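Local coordinates for invasion protein INVA (PDB 2X49) that takes part in invasion of the intestinal epithelium as an export apparatus protein of the Salmonella type III secretion system, seen here as its C-terminal domain, at residues A[236-250]-A[289-302]. Residues are numbered along the deposited sequence; the frame is centred on the assembly and turned at random.
Sequences LRAVMVSAEVEDVIR and DLVLLTSVDVRRFI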
loop_
_atom_site.group_PDB
_atom_site.type_symbol
_atom_site.label_atom_id
_atom_site.label_comp_id
_atom_site.label_asym_id
_atom_site.label_seq_id
_atom_site.Cartn_x
_atom_site.Cartn_y
_atom_site.Cartn_z
ATOM N N LEU A 236 -2.187 -12.981 7.656
ATOM C CA LEU A 236 -2.117 -11.531 7.850
ATOM C C LEU A 236 -1.242 -11.203 9.049
ATOM O O LEU A 236 -1.499 -11.632 10.177
ATOM C CB LEU A 236 -3.515 -10.960 8.045
ATOM C CG LEU A 236 -3.662 -9.463 8.121
ATOM C CD1 LEU A 236 -3.408 -8.852 6.744
ATOM C CD2 LEU A 236 -5.053 -9.102 8.601
ATOM N N ARG A 237 -0.195 -10.433 8.797
ATOM C CA ARG A 237 0.728 -10.004 9.864
ATOM C C ARG A 237 0.333 -8.610 10.305
ATOM O O ARG A 237 0.245 -7.728 9.484
ATOM C CB ARG A 237 2.188 -10.031 9.393
ATOM C CG ARG A 237 2.574 -11.357 8.821
ATOM C CD ARG A 237 3.994 -11.440 8.315
ATOM N NE ARG A 237 4.250 -12.840 7.984
ATOM C CZ ARG A 237 4.094 -13.376 6.779
ATOM N NH1 ARG A 237 3.752 -12.628 5.743
ATOM N NH2 ARG A 237 4.300 -14.664 6.605
ATOM N N ALA A 238 0.105 -8.464 11.601
ATOM C CA ALA A 238 -0.490 -7.256 12.204
ATOM C C ALA A 238 0.150 -6.812 13.489
ATOM O O ALA A 238 0.735 -7.574 14.230
ATOM C CB ALA A 238 -1.994 -7.501 12.453
ATOM N N VAL A 239 0.043 -5.498 13.656
ATOM C CA VAL A 239 0.271 -4.786 14.920
ATOM C C VAL A 239 -1.068 -4.220 15.389
ATOM O O VAL A 239 -1.816 -3.623 14.642
ATOM C CB VAL A 239 1.304 -3.662 14.723
ATOM C CG1 VAL A 239 1.408 -2.776 15.976
ATOM C CG2 VAL A 239 2.682 -4.236 14.316
ATOM N N MET A 240 -1.390 -4.420 16.653
ATOM C CA MET A 240 -2.691 -3.967 17.177
ATOM C C MET A 240 -2.491 -2.651 17.878
ATOM O O MET A 240 -1.505 -2.454 18.547
ATOM C CB MET A 240 -3.243 -5.010 18.138
ATOM C CG MET A 240 -4.624 -4.694 18.721
ATOM S SD MET A 240 -5.569 -6.216 18.821
ATOM C CE MET A 240 -5.580 -6.559 17.066
ATOM N N VAL A 241 -3.428 -1.758 17.697
ATOM C CA VAL A 241 -3.469 -0.494 18.458
ATOM C C VAL A 241 -4.158 -0.782 19.809
ATOM O O VAL A 241 -5.220 -1.365 19.881
ATOM C CB VAL A 241 -4.220 0.629 17.692
ATOM C CG1 VAL A 241 -4.179 1.933 18.471
ATOM C CG2 VAL A 241 -3.653 0.819 16.273
ATOM N N SER A 242 -3.526 -0.328 20.867
ATOM C CA SER A 242 -4.049 -0.463 22.250
ATOM C C SER A 242 -5.254 0.406 22.485
ATOM O O SER A 242 -5.471 1.420 21.850
ATOM C CB SER A 242 -2.986 -0.124 23.292
ATOM O OG SER A 242 -2.679 1.241 23.273
ATOM N N ALA A 243 -6.053 -0.036 23.424
ATOM C CA ALA A 243 -7.297 0.665 23.747
ATOM C C ALA A 243 -6.945 2.058 24.230
ATOM O O ALA A 243 -7.676 3.024 24.073
ATOM C CB ALA A 243 -8.133 -0.121 24.831
ATOM N N GLU A 244 -5.740 2.153 24.734
ATOM C CA GLU A 244 -5.248 3.421 25.299
ATOM C C GLU A 244 -5.065 4.465 24.228
ATOM O O GLU A 244 -5.567 5.584 24.312
ATOM C CB GLU A 244 -3.940 3.201 26.055
ATOM C CG GLU A 244 -4.177 2.642 27.443
ATOM C CD GLU A 244 -4.261 1.097 27.536
ATOM O OE1 GLU A 244 -4.449 0.397 26.510
ATOM O OE2 GLU A 244 -4.129 0.579 28.665
ATOM N N VAL A 245 -4.368 4.053 23.194
ATOM C CA VAL A 245 -4.025 4.944 22.097
ATOM C C VAL A 245 -5.299 5.282 21.332
ATOM O O VAL A 245 -5.526 6.416 20.889
ATOM C CB VAL A 245 -2.955 4.324 21.163
ATOM C CG1 VAL A 245 -2.841 5.114 19.874
ATOM C CG2 VAL A 245 -1.613 4.293 21.902
ATOM N N GLU A 246 -6.156 4.292 21.202
ATOM C CA GLU A 246 -7.394 4.524 20.457
ATOM C C GLU A 246 -8.176 5.645 21.095
ATOM O O GLU A 246 -8.803 6.489 20.422
ATOM C CB GLU A 246 -8.253 3.285 20.337
ATOM C CG GLU A 246 -7.709 2.330 19.309
ATOM C CD GLU A 246 -8.734 1.300 18.856
ATOM O OE1 GLU A 246 -9.924 1.426 19.240
ATOM O OE2 GLU A 246 -8.337 0.367 18.119
ATOM N N ASP A 247 -8.099 5.674 22.413
ATOM C CA ASP A 247 -8.902 6.631 23.162
ATOM C C ASP A 247 -8.391 8.036 23.017
ATOM O O ASP A 247 -9.151 8.967 23.031
ATOM C CB ASP A 247 -9.069 6.258 24.630
ATOM C CG ASP A 247 -10.355 5.506 24.879
ATOM O OD1 ASP A 247 -10.338 4.578 25.720
ATOM O OD2 ASP A 247 -11.413 5.867 24.283
ATOM N N VAL A 248 -7.091 8.169 22.853
ATOM C CA VAL A 248 -6.485 9.507 22.715
ATOM C C VAL A 248 -7.035 10.128 21.458
ATOM O O VAL A 248 -7.341 11.322 21.368
ATOM C CB VAL A 248 -4.954 9.470 22.637
ATOM C CG1 VAL A 248 -4.394 10.807 22.125
ATOM C CG2 VAL A 248 -4.389 9.119 23.989
ATOM N N ILE A 249 -7.153 9.258 20.463
ATOM C CA ILE A 249 -7.555 9.686 19.119
ATOM C C ILE A 249 -9.029 10.029 19.162
ATOM O O ILE A 249 -9.515 11.032 18.659
ATOM C CB ILE A 249 -7.302 8.598 18.063
ATOM C CG1 ILE A 249 -5.804 8.433 17.873
ATOM C CG2 ILE A 249 -8.016 8.979 16.754
ATOM C CD1 ILE A 249 -5.153 9.612 17.208
ATOM N N ARG A 250 -9.733 9.178 19.860
ATOM C CA ARG A 250 -11.193 9.281 19.912
ATOM C C ARG A 250 -11.559 10.620 20.557
ATOM O O ARG A 250 -12.473 11.306 20.104
ATOM C CB ARG A 250 -11.836 8.078 20.620
ATOM C CG ARG A 250 -13.197 7.756 20.073
ATOM C CD ARG A 250 -13.762 6.483 20.683
ATOM N NE ARG A 250 -12.678 5.550 20.923
ATOM C CZ ARG A 250 -12.623 4.293 20.515
ATOM N NH1 ARG A 250 -13.625 3.743 19.853
ATOM N NH2 ARG A 250 -11.561 3.586 20.810
ATOM N N ASP A 289 4.835 -4.852 4.949
ATOM C CA ASP A 289 4.417 -6.275 5.081
ATOM C C ASP A 289 3.527 -6.508 6.289
ATOM O O ASP A 289 3.160 -7.668 6.651
ATOM C CB ASP A 289 5.650 -7.197 5.109
ATOM C CG ASP A 289 6.405 -7.209 3.754
ATOM O OD1 ASP A 289 5.803 -7.555 2.707
ATOM O OD2 ASP A 289 7.617 -6.877 3.735
ATOM N N LEU A 290 3.211 -5.413 6.934
ATOM C CA LEU A 290 2.323 -5.350 8.121
ATOM C C LEU A 290 1.074 -4.574 7.853
ATOM O O LEU A 290 1.006 -3.812 6.920
ATOM C CB LEU A 290 3.041 -4.659 9.286
ATOM C CG LEU A 290 4.216 -5.399 9.916
ATOM C CD1 LEU A 290 5.003 -4.574 10.965
ATOM C CD2 LEU A 290 3.834 -6.773 10.500
ATOM N N VAL A 291 0.105 -4.751 8.742
ATOM C CA VAL A 291 -0.980 -3.765 8.858
ATOM C C VAL A 291 -1.181 -3.418 10.301
ATOM O O VAL A 291 -0.929 -4.216 11.216
ATOM C CB VAL A 291 -2.309 -4.250 8.233
ATOM C CG1 VAL A 291 -2.145 -4.414 6.673
ATOM C CG2 VAL A 291 -2.793 -5.533 8.905
ATOM N N LEU A 292 -1.656 -2.202 10.522
ATOM C CA LEU A 292 -2.080 -1.788 11.861
ATOM C C LEU A 292 -3.588 -2.019 11.953
ATOM O O LEU A 292 -4.262 -1.685 11.065
ATOM C CB LEU A 292 -1.761 -0.317 12.076
ATOM C CG LEU A 292 -1.756 0.288 13.434
ATOM C CD1 LEU A 292 -0.937 -0.536 14.456
ATOM C CD2 LEU A 292 -1.126 1.661 13.190
ATOM N N LEU A 293 -4.033 -2.639 13.031
ATOM C CA LEU A 293 -5.463 -2.978 13.242
ATOM C C LEU A 293 -6.061 -2.099 14.304
ATOM O O LEU A 293 -5.540 -1.979 15.395
ATOM C CB LEU A 293 -5.612 -4.437 13.712
ATOM C CG LEU A 293 -5.119 -5.523 12.777
ATOM C CD1 LEU A 293 -5.369 -6.933 13.393
ATOM C CD2 LEU A 293 -5.778 -5.355 11.420
ATOM N N THR A 294 -7.196 -1.532 13.966
ATOM C CA THR A 294 -7.910 -0.668 14.898
ATOM C C THR A 294 -9.411 -0.682 14.727
ATOM O O THR A 294 -9.948 -1.270 13.819
ATOM C CB THR A 294 -7.446 0.756 14.786
ATOM O OG1 THR A 294 -7.787 1.423 16.011
ATOM C CG2 THR A 294 -8.056 1.375 13.575
ATOM N N SER A 295 -10.090 0.004 15.629
ATOM C CA SER A 295 -11.552 0.166 15.538
ATOM C C SER A 295 -11.931 1.006 14.333
ATOM O O SER A 295 -11.188 1.897 13.903
ATOM C CB SER A 295 -12.130 0.809 16.806
ATOM O OG SER A 295 -11.910 0.038 18.005
ATOM N N VAL A 296 -13.106 0.736 13.787
ATOM C CA VAL A 296 -13.541 1.480 12.598
ATOM C C VAL A 296 -13.651 2.974 12.894
ATOM O O VAL A 296 -13.417 3.796 12.046
ATOM C CB VAL A 296 -14.890 0.983 11.966
ATOM C CG1 VAL A 296 -16.028 1.186 12.934
ATOM C CG2 VAL A 296 -15.111 1.730 10.670
ATOM N N ASP A 297 -14.027 3.324 14.108
ATOM C CA ASP A 297 -14.239 4.759 14.419
ATOM C C ASP A 297 -12.989 5.627 14.355
ATOM O O ASP A 297 -13.079 6.845 14.171
ATOM C CB ASP A 297 -15.080 5.001 15.685
ATOM C CG ASP A 297 -14.423 4.574 16.978
ATOM O OD1 ASP A 297 -13.409 3.871 16.967
ATOM O OD2 ASP A 297 -14.993 4.914 18.048
ATOM N N VAL A 298 -11.828 5.004 14.485
ATOM C CA VAL A 298 -10.563 5.760 14.554
ATOM C C VAL A 298 -9.607 5.486 13.360
ATOM O O VAL A 298 -8.592 6.193 13.153
ATOM C CB VAL A 298 -9.820 5.545 15.892
ATOM C CG1 VAL A 298 -10.617 6.165 17.072
ATOM C CG2 VAL A 298 -9.490 4.069 16.097
ATOM N N ARG A 299 -9.927 4.453 12.586
ATOM C CA ARG A 299 -9.028 3.961 11.496
ATOM C C ARG A 299 -8.460 5.084 10.603
ATOM O O ARG A 299 -7.238 5.249 10.489
ATOM C CB ARG A 299 -9.732 2.919 10.591
ATOM C CG ARG A 299 -8.788 2.145 9.637
ATOM C CD ARG A 299 -9.433 1.786 8.348
ATOM N NE ARG A 299 -9.763 2.912 7.482
ATOM C CZ ARG A 299 -8.936 3.554 6.669
ATOM N NH1 ARG A 299 -7.662 3.173 6.566
ATOM N NH2 ARG A 299 -9.377 4.592 5.956
ATOM N N ARG A 300 -9.361 5.880 10.031
ATOM C CA ARG A 300 -8.932 6.859 9.031
ATOM C C ARG A 300 -8.090 7.960 9.657
ATOM O O ARG A 300 -7.201 8.559 9.003
ATOM C CB ARG A 300 -10.117 7.445 8.253
ATOM C CG ARG A 300 -11.083 8.276 9.038
ATOM C CD ARG A 300 -12.374 8.343 8.234
ATOM N NE ARG A 300 -13.387 9.183 8.860
ATOM C CZ ARG A 300 -14.257 8.751 9.774
ATOM N NH1 ARG A 300 -14.259 7.484 10.147
ATOM N NH2 ARG A 300 -15.153 9.596 10.301
ATOM N N PHE A 301 -8.350 8.239 10.933
ATOM C CA PHE A 301 -7.632 9.312 11.655
ATOM C C PHE A 301 -6.227 8.892 12.030
ATOM O O PHE A 301 -5.290 9.696 11.998
ATOM C CB PHE A 301 -8.412 9.784 12.887
ATOM C CG PHE A 301 -9.793 10.268 12.519
ATOM C CD1 PHE A 301 -9.953 11.476 11.847
ATOM C CD2 PHE A 301 -10.930 9.481 12.764
ATOM C CE1 PHE A 301 -11.235 11.922 11.461
ATOM C CE2 PHE A 301 -12.208 9.928 12.371
ATOM C CZ PHE A 301 -12.347 11.148 11.731
ATOM N N ILE A 302 -6.121 7.641 12.444
ATOM C CA ILE A 302 -4.812 7.058 12.742
ATOM C C ILE A 302 -3.951 7.045 11.477
ATOM O O ILE A 302 -2.784 7.422 11.525
ATOM C CB ILE A 302 -4.909 5.682 13.390
ATOM C CG1 ILE A 302 -5.523 5.834 14.772
ATOM C CG2 ILE A 302 -3.511 5.026 13.501
ATOM C CD1 ILE A 302 -6.010 4.507 15.391
HETATM O O HOH W 1 2.766 -9.776 5.108
#
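The Arg250 guanidinium has Val298 CG1 over one face, and Asp297 OD2 and Ser295 OG at its edge, near its plane. Arg250 NH1 makes a short salt bridge to Asp297 OD2 (2.5 Å), weak as a hydrogen bond because the N-H points off line (128°). Arg250 NH2 also makes a salt bridge, weak as a hydrogen bond, to Glu246 OE1 in its own helix. The Arg237 guanidinium, at the other end, holds a water in its plane, and that water donates to Asp289 O.

The Glu246 carboxylate receives donors from the end of strand 291-294 and the residue after it. Glu246 OE1 takes Ser295 OG on the syn lone pair (2.7 Å). Glu246 OE2 accepts Ser295 N from above the carboxylate plane (3.1 Å). Thr294 OG1 also lies very close to Glu246 OE2, at a distance short enough to be doubtful as modelled. Ser295 thus grips the buried carboxylate twice, through OG and N, and Arg250 probably balances its charge.

Strands 236-240 and 291-294 run parallel. Val239 is bonded through both N and O, to Val291 O (2.9 Å) and Leu293 N. On one face Leu293 CD1 lies against Ala238 CB (3.5 Å) and Met240 CE. On the other, Leu292 CD1 meets Val239 CG1. Val241 CG2, anti to its carbonyl carbon, presses tightly on Leu292 CG (3.5 Å) at about a right angle. Ile249 CG2 bridges Val298 CG1 (3.8 Å) and Phe301 CB, joining the two helices.

These are the two central strands of a four-stranded parallel sheet, each followed by a helix. Strand 327-332 flanks 236-240, and 314-317 flanks 291-294. Helix 266-280 and strand 260-262 pack on Ile249.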